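Local coordinates for restriction endonuclease r.bpuji (Bacillus pumilus, PDB 2VLA), which recognises its specific DNA sequence through this N-terminal domain, as part of a restriction endonuclease that probably cuts DNA, at residues R10-K19 / Y205-Y216. Sequence-based numbering, arbitrary orientation. Where two conformers were deposited one is given.
Sequences RCTIIRGKAK and YSMQHIREQLNY. With nucleotides of chain C; nucleotides of chain B.
The DNA-reading face of the recognition domain is built here from two pieces, loop 10-19 and helix segment 205-216, and at one end Arg-10 of the loop lies flat on the ring of Tyr-205. The guanidinium and ring planes are only 5° apart, with Arg-10 CZ 3.6 Å from the ring centroid, a cation-pi stack. With CG anti to the backbone N (chi1 -178°) and the chain extended, NE and NH2 grip Tyr-205 O side-on, NE at 2.9 Å, while NH1 points straight at OP2 of DC7 of chain B. Swapping this arginine for an alanine removes the stack, and is likely to leave Tyr-205 O without its two side-chain donors and the phosphate without this charged contact. Next along, Thr-12 CG2 sits squarely over the His-209 ring, 3.9 Å from its centroid, and Ile-13 CD1 meets Gln-213 CG and the edge of Tyr-216.

Gln-208 reads an adenine and Arg-15 a guanine. Gln-208 OE1 accepts from N6 of DA4 of chain C at 2.9 Å, and NE2 donates to N7 of that base at 3.0 Å. The other hydrogen of NE2 goes to Glu-212 OE2 almost linearly (174°), which fixes the amide's rotation. Glu-212 OE1 in turn takes the Gly-16 N-H at 2.9 Å, on its syn side but somewhat out of the carboxylate plane. The Arg-15 guanidinium is layered between Gln-208 OE1 and DC7 of chain B, its NH1 bonding the guanine O6. Gln-208 thus makes the classic bidentate glutamine-adenine pairing from a helix in the major groove, consistent with a helix-turn-helix recognition domain.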
loop_
_atom_site.group_PDB
_atom_site.type_symbol
_atom_site.label_atom_id
_atom_site.label_comp_id
_atom_site.label_asym_id
_atom_site.label_seq_id
_atom_site.Cartn_x
_atom_site.Cartn_y
_atom_site.Cartn_z
ATOM N N ARG A 10 8.276 -2.579 -12.156
ATOM C CA ARG A 10 6.918 -2.826 -11.696
ATOM C C ARG A 10 6.943 -3.361 -10.278
ATOM O O ARG A 10 7.556 -4.402 -10.003
ATOM C CB ARG A 10 6.216 -3.806 -12.643
ATOM C CG ARG A 10 4.765 -4.091 -12.269
ATOM C CD ARG A 10 4.059 -4.909 -13.309
ATOM N NE ARG A 10 2.644 -5.048 -13.007
ATOM C CZ ARG A 10 2.082 -6.075 -12.373
ATOM N NH1 ARG A 10 2.800 -7.083 -11.941
ATOM N NH2 ARG A 10 0.761 -6.106 -12.193
ATOM N N CYS A 11 6.287 -2.641 -9.382
ATOM C CA CYS A 11 6.341 -2.923 -7.970
ATOM C C CYS A 11 4.919 -2.870 -7.397
ATOM O O CYS A 11 4.400 -1.810 -7.096
ATOM C CB CYS A 11 7.290 -1.909 -7.248
ATOM S SG CYS A 11 7.630 -2.252 -5.558
ATOM N N THR A 12 4.290 -4.028 -7.316
ATOM C CA THR A 12 2.860 -4.056 -7.074
ATOM C C THR A 12 2.505 -3.977 -5.607
ATOM O O THR A 12 3.388 -4.188 -4.694
ATOM C CB THR A 12 2.187 -5.326 -7.646
ATOM O OG1 THR A 12 2.733 -6.479 -7.030
ATOM C CG2 THR A 12 2.374 -5.418 -9.135
ATOM N N ILE A 13 1.218 -3.657 -5.368
ATOM C CA ILE A 13 0.548 -3.984 -4.140
ATOM C C ILE A 13 -0.618 -4.898 -4.498
ATOM O O ILE A 13 -0.985 -5.020 -5.671
ATOM C CB ILE A 13 0.056 -2.735 -3.373
ATOM C CG1 ILE A 13 -1.020 -1.970 -4.173
ATOM C CG2 ILE A 13 1.256 -1.792 -3.033
ATOM C CD1 ILE A 13 -1.927 -1.133 -3.311
ATOM N N ILE A 14 -1.164 -5.547 -3.493
ATOM C CA ILE A 14 -2.286 -6.457 -3.632
ATOM C C ILE A 14 -3.435 -5.746 -4.319
ATOM O O ILE A 14 -3.678 -4.558 -4.106
ATOM C CB ILE A 14 -2.697 -7.010 -2.252
ATOM C CG1 ILE A 14 -1.683 -8.101 -1.819
ATOM C CG2 ILE A 14 -4.146 -7.569 -2.258
ATOM C CD1 ILE A 14 -1.796 -8.506 -0.398
ATOM N N ARG A 15 -4.088 -6.468 -5.231
ATOM C CA ARG A 15 -5.194 -5.911 -6.003
ATOM C C ARG A 15 -6.470 -5.826 -5.160
ATOM O O ARG A 15 -6.804 -6.749 -4.447
ATOM C CB ARG A 15 -5.399 -6.762 -7.251
ATOM C CG ARG A 15 -6.411 -6.170 -8.247
ATOM C CD ARG A 15 -6.338 -6.836 -9.625
ATOM N NE ARG A 15 -5.110 -6.460 -10.311
ATOM C CZ ARG A 15 -4.822 -6.784 -11.550
ATOM N NH1 ARG A 15 -5.685 -7.498 -12.278
ATOM N NH2 ARG A 15 -3.691 -6.395 -12.094
ATOM N N GLY A 16 -7.126 -4.674 -5.219
ATOM C CA GLY A 16 -8.243 -4.395 -4.319
ATOM C C GLY A 16 -9.505 -5.215 -4.535
ATOM O O GLY A 16 -9.729 -5.765 -5.635
ATOM N N LYS A 17 -10.281 -5.332 -3.470
ATOM C CA LYS A 17 -11.598 -5.948 -3.534
ATOM C C LYS A 17 -12.681 -5.170 -2.799
ATOM O O LYS A 17 -13.852 -5.525 -2.894
ATOM C CB LYS A 17 -11.570 -7.374 -2.977
ATOM C CG LYS A 17 -10.509 -8.274 -3.574
ATOM C CD LYS A 17 -10.477 -9.605 -2.856
ATOM C CE LYS A 17 -9.178 -10.319 -3.072
ATOM N NZ LYS A 17 -9.023 -10.868 -4.461
ATOM N N ALA A 18 -12.316 -4.120 -2.069
ATOM C CA ALA A 18 -13.236 -3.510 -1.109
ATOM C C ALA A 18 -13.576 -2.036 -1.383
ATOM O O ALA A 18 -14.314 -1.437 -0.629
ATOM C CB ALA A 18 -12.689 -3.659 0.318
ATOM N N LYS A 19 -13.051 -1.471 -2.452
ATOM C CA LYS A 19 -13.260 -0.033 -2.727
ATOM C C LYS A 19 -14.733 0.308 -3.012
ATOM O O LYS A 19 -15.289 1.211 -2.389
ATOM C CB LYS A 19 -12.380 0.427 -3.897
ATOM C CG LYS A 19 -12.352 1.932 -4.107
ATOM C CD LYS A 19 -11.555 2.593 -2.984
ATOM C CE LYS A 19 -11.254 4.074 -3.229
ATOM N NZ LYS A 19 -12.494 4.885 -3.226
ATOM N N TYR A 205 -2.639 -4.098 -15.688
ATOM C CA TYR A 205 -1.351 -4.671 -15.320
ATOM C C TYR A 205 -0.395 -3.564 -14.970
ATOM O O TYR A 205 0.310 -3.642 -13.955
ATOM C CB TYR A 205 -0.810 -5.488 -16.480
ATOM C CG TYR A 205 0.489 -6.178 -16.172
ATOM C CD1 TYR A 205 0.510 -7.355 -15.439
ATOM C CD2 TYR A 205 1.697 -5.650 -16.598
ATOM C CE1 TYR A 205 1.689 -7.995 -15.145
ATOM C CE2 TYR A 205 2.911 -6.285 -16.288
ATOM C CZ TYR A 205 2.885 -7.466 -15.557
ATOM O OH TYR A 205 4.052 -8.121 -15.227
ATOM N N SER A 206 -0.400 -2.513 -15.764
ATOM C CA SER A 206 0.537 -1.437 -15.630
ATOM C C SER A 206 0.195 -0.456 -14.521
ATOM O O SER A 206 1.106 0.114 -13.883
ATOM C CB SER A 206 0.622 -0.665 -16.941
ATOM O OG SER A 206 0.986 -1.502 -17.998
ATOM N N MET A 207 -1.097 -0.229 -14.294
ATOM C CA MET A 207 -1.531 0.924 -13.532
ATOM C C MET A 207 -2.437 0.638 -12.326
ATOM O O MET A 207 -2.538 1.484 -11.439
ATOM C CB MET A 207 -2.210 1.941 -14.445
ATOM C CG MET A 207 -1.239 2.785 -15.263
ATOM S SD MET A 207 -0.233 3.869 -14.258
ATOM C CE MET A 207 -1.496 4.995 -13.643
ATOM N N GLN A 208 -3.026 -0.540 -12.221
ATOM C CA GLN A 208 -4.052 -0.682 -11.212
ATOM C C GLN A 208 -3.439 -0.520 -9.807
ATOM O O GLN A 208 -4.022 0.092 -8.940
ATOM C CB GLN A 208 -4.812 -2.005 -11.324
ATOM C CG GLN A 208 -5.920 -2.101 -10.278
ATOM C CD GLN A 208 -6.904 -3.205 -10.513
ATOM O OE1 GLN A 208 -6.856 -3.887 -11.540
ATOM N NE2 GLN A 208 -7.813 -3.388 -9.564
ATOM N N HIS A 209 -2.249 -1.078 -9.606
ATOM C CA HIS A 209 -1.595 -0.999 -8.284
ATOM C C HIS A 209 -1.083 0.420 -7.971
ATOM O O HIS A 209 -0.926 0.781 -6.807
ATOM C CB HIS A 209 -0.425 -2.005 -8.165
ATOM C CG HIS A 209 0.596 -1.856 -9.232
ATOM N ND1 HIS A 209 0.381 -2.287 -10.519
ATOM C CD2 HIS A 209 1.839 -1.305 -9.214
ATOM C CE1 HIS A 209 1.426 -1.978 -11.256
ATOM N NE2 HIS A 209 2.341 -1.415 -10.474
ATOM N N ILE A 210 -0.847 1.203 -9.002
ATOM C CA ILE A 210 -0.456 2.564 -8.850
ATOM C C ILE A 210 -1.641 3.436 -8.497
ATOM O O ILE A 210 -1.612 4.188 -7.529
ATOM C CB ILE A 210 0.302 3.060 -10.093
ATOM C CG1 ILE A 210 1.591 2.246 -10.251
ATOM C CG2 ILE A 210 0.547 4.532 -10.024
ATOM C CD1 ILE A 210 2.419 2.547 -11.490
ATOM N N ARG A 211 -2.715 3.308 -9.273
ATOM C CA ARG A 211 -3.952 3.981 -8.948
ATOM C C ARG A 211 -4.409 3.636 -7.527
ATOM O O ARG A 211 -4.844 4.499 -6.785
ATOM C CB ARG A 211 -5.051 3.595 -9.960
ATOM C CG ARG A 211 -6.438 4.045 -9.543
ATOM C CD ARG A 211 -6.497 5.558 -9.314
ATOM N NE ARG A 211 -7.800 5.990 -8.805
ATOM C CZ ARG A 211 -8.763 6.507 -9.557
ATOM N NH1 ARG A 211 -8.585 6.637 -10.859
ATOM N NH2 ARG A 211 -9.907 6.883 -9.004
ATOM N N GLU A 212 -4.354 2.365 -7.178
ATOM C CA GLU A 212 -4.887 1.936 -5.893
ATOM C C GLU A 212 -4.063 2.408 -4.682
ATOM O O GLU A 212 -4.607 2.760 -3.684
ATOM C CB GLU A 212 -5.132 0.447 -5.870
ATOM C CG GLU A 212 -6.338 0.110 -6.781
ATOM C CD GLU A 212 -6.764 -1.337 -6.810
ATOM O OE1 GLU A 212 -6.037 -2.224 -6.363
ATOM O OE2 GLU A 212 -7.889 -1.587 -7.338
ATOM N N GLN A 213 -2.762 2.525 -4.854
ATOM C CA GLN A 213 -1.962 3.187 -3.843
ATOM C C GLN A 213 -2.475 4.617 -3.642
ATOM O O GLN A 213 -2.708 5.066 -2.497
ATOM C CB GLN A 213 -0.470 3.152 -4.229
ATOM C CG GLN A 213 0.167 1.791 -3.991
ATOM C CD GLN A 213 1.598 1.734 -4.446
ATOM O OE1 GLN A 213 2.528 2.012 -3.655
ATOM N NE2 GLN A 213 1.817 1.355 -5.679
ATOM N N LEU A 214 -2.671 5.358 -4.739
ATOM C CA LEU A 214 -3.187 6.682 -4.614
ATOM C C LEU A 214 -4.587 6.681 -3.951
ATOM O O LEU A 214 -4.904 7.555 -3.184
ATOM C CB LEU A 214 -3.203 7.410 -5.970
ATOM C CG LEU A 214 -1.822 7.668 -6.546
ATOM C CD1 LEU A 214 -1.908 8.162 -7.959
ATOM C CD2 LEU A 214 -1.098 8.657 -5.706
ATOM N N ASN A 215 -5.438 5.699 -4.309
ATOM C CA ASN A 215 -6.739 5.576 -3.652
ATOM C C ASN A 215 -6.642 5.536 -2.134
ATOM O O ASN A 215 -7.505 6.065 -1.443
ATOM C CB ASN A 215 -7.471 4.292 -4.127
ATOM C CG ASN A 215 -8.087 4.406 -5.505
ATOM O OD1 ASN A 215 -8.167 5.484 -6.092
ATOM N ND2 ASN A 215 -8.524 3.264 -6.019
ATOM N N TYR A 216 -5.654 4.826 -1.604
ATOM C CA TYR A 216 -5.549 4.716 -0.155
ATOM C C TYR A 216 -5.146 6.052 0.467
ATOM O O TYR A 216 -5.606 6.389 1.525
ATOM C CB TYR A 216 -4.616 3.534 0.265
ATOM C CG TYR A 216 -5.183 2.217 -0.218
ATOM C CD1 TYR A 216 -6.498 1.885 0.040
ATOM C CD2 TYR A 216 -4.441 1.368 -1.016
ATOM C CE1 TYR A 216 -7.063 0.742 -0.470
ATOM C CE2 TYR A 216 -5.008 0.219 -1.542
ATOM C CZ TYR A 216 -6.333 -0.081 -1.258
ATOM O OH TYR A 216 -6.950 -1.205 -1.832
ATOM P P DA C 4 -13.077 -3.082 -5.807
ATOM O OP1 DA C 4 -14.227 -2.260 -5.681
ATOM O OP2 DA C 4 -11.898 -2.919 -4.918
ATOM O "O5'" DA C 4 -13.461 -4.579 -5.909
ATOM C "C5'" DA C 4 -14.730 -4.919 -6.530
ATOM C "C4'" DA C 4 -14.611 -6.260 -7.208
ATOM O "O4'" DA C 4 -13.822 -6.163 -8.418
ATOM C "C3'" DA C 4 -13.933 -7.354 -6.364
ATOM O "O3'" DA C 4 -14.584 -8.584 -6.632
ATOM C "C2'" DA C 4 -12.525 -7.362 -6.928
ATOM C "C1'" DA C 4 -12.797 -7.155 -8.404
ATOM N N9 DA C 4 -11.683 -6.687 -9.184
ATOM C C8 DA C 4 -10.667 -5.840 -8.786
ATOM N N7 DA C 4 -9.817 -5.563 -9.738
ATOM C C5 DA C 4 -10.275 -6.259 -10.848
ATOM C C6 DA C 4 -9.810 -6.386 -12.149
ATOM N N6 DA C 4 -8.740 -5.788 -12.667
ATOM N N1 DA C 4 -10.554 -7.163 -12.997
ATOM C C2 DA C 4 -11.657 -7.792 -12.515
ATOM N N3 DA C 4 -12.196 -7.736 -11.326
ATOM C C4 DA C 4 -11.430 -6.949 -10.504
ATOM P P DC B 7 1.665 -10.782 -11.250
ATOM O OP1 DC B 7 2.780 -11.227 -12.104
ATOM O OP2 DC B 7 1.761 -9.462 -10.600
ATOM O "O5'" DC B 7 0.275 -10.803 -12.045
ATOM C "C5'" DC B 7 -0.077 -11.936 -12.831
ATOM C "C4'" DC B 7 -1.489 -11.787 -13.382
ATOM O "O4'" DC B 7 -2.458 -11.878 -12.294
ATOM C "C3'" DC B 7 -1.794 -10.444 -14.056
ATOM O "O3'" DC B 7 -2.561 -10.683 -15.218
ATOM C "C2'" DC B 7 -2.670 -9.721 -13.049
ATOM C "C1'" DC B 7 -3.445 -10.877 -12.497
ATOM N N1 DC B 7 -4.152 -10.701 -11.216
ATOM C C2 DC B 7 -5.358 -11.367 -11.030
ATOM O O2 DC B 7 -5.829 -12.012 -11.977
ATOM N N3 DC B 7 -6.003 -11.256 -9.851
ATOM C C4 DC B 7 -5.423 -10.579 -8.853
ATOM N N4 DC B 7 -6.057 -10.491 -7.692
ATOM C C5 DC B 7 -4.187 -9.904 -9.025
ATOM C C6 DC B 7 -3.594 -9.985 -10.207
ATOM P P DC C 3 -11.516 2.570 -8.548
ATOM O OP1 DC C 3 -12.383 3.222 -7.539
ATOM O OP2 DC C 3 -10.066 2.751 -8.541
ATOM O "O5'" DC C 3 -11.762 0.992 -8.499
ATOM C "C5'" DC C 3 -13.086 0.479 -8.454
ATOM C "C4'" DC C 3 -13.085 -1.009 -8.683
ATOM O "O4'" DC C 3 -12.752 -1.295 -10.055
ATOM C "C3'" DC C 3 -12.035 -1.753 -7.865
ATOM O "O3'" DC C 3 -12.531 -2.954 -7.306
ATOM C "C2'" DC C 3 -10.955 -2.070 -8.897
ATOM C "C1'" DC C 3 -11.862 -2.387 -10.057
ATOM N N1 DC C 3 -11.223 -2.490 -11.347
ATOM C C2 DC C 3 -11.720 -3.395 -12.307
ATOM O O2 DC C 3 -12.767 -4.063 -12.074
ATOM N N3 DC C 3 -11.073 -3.480 -13.485
ATOM C C4 DC C 3 -9.993 -2.745 -13.724
ATOM N N4 DC C 3 -9.404 -2.862 -14.905
ATOM C C5 DC C 3 -9.476 -1.855 -12.752
ATOM C C6 DC C 3 -10.088 -1.788 -11.583
HETATM O O HOH W 1 4.992 -0.163 -10.158
HETATM O O HOH W 2 4.388 0.924 -7.041
HETATM O O HOH W 3 -3.448 -3.138 -6.870
HETATM O O HOH W 4 -5.361 -2.417 -3.631
HETATM O O HOH W 5 -1.671 -4.022 -11.387
#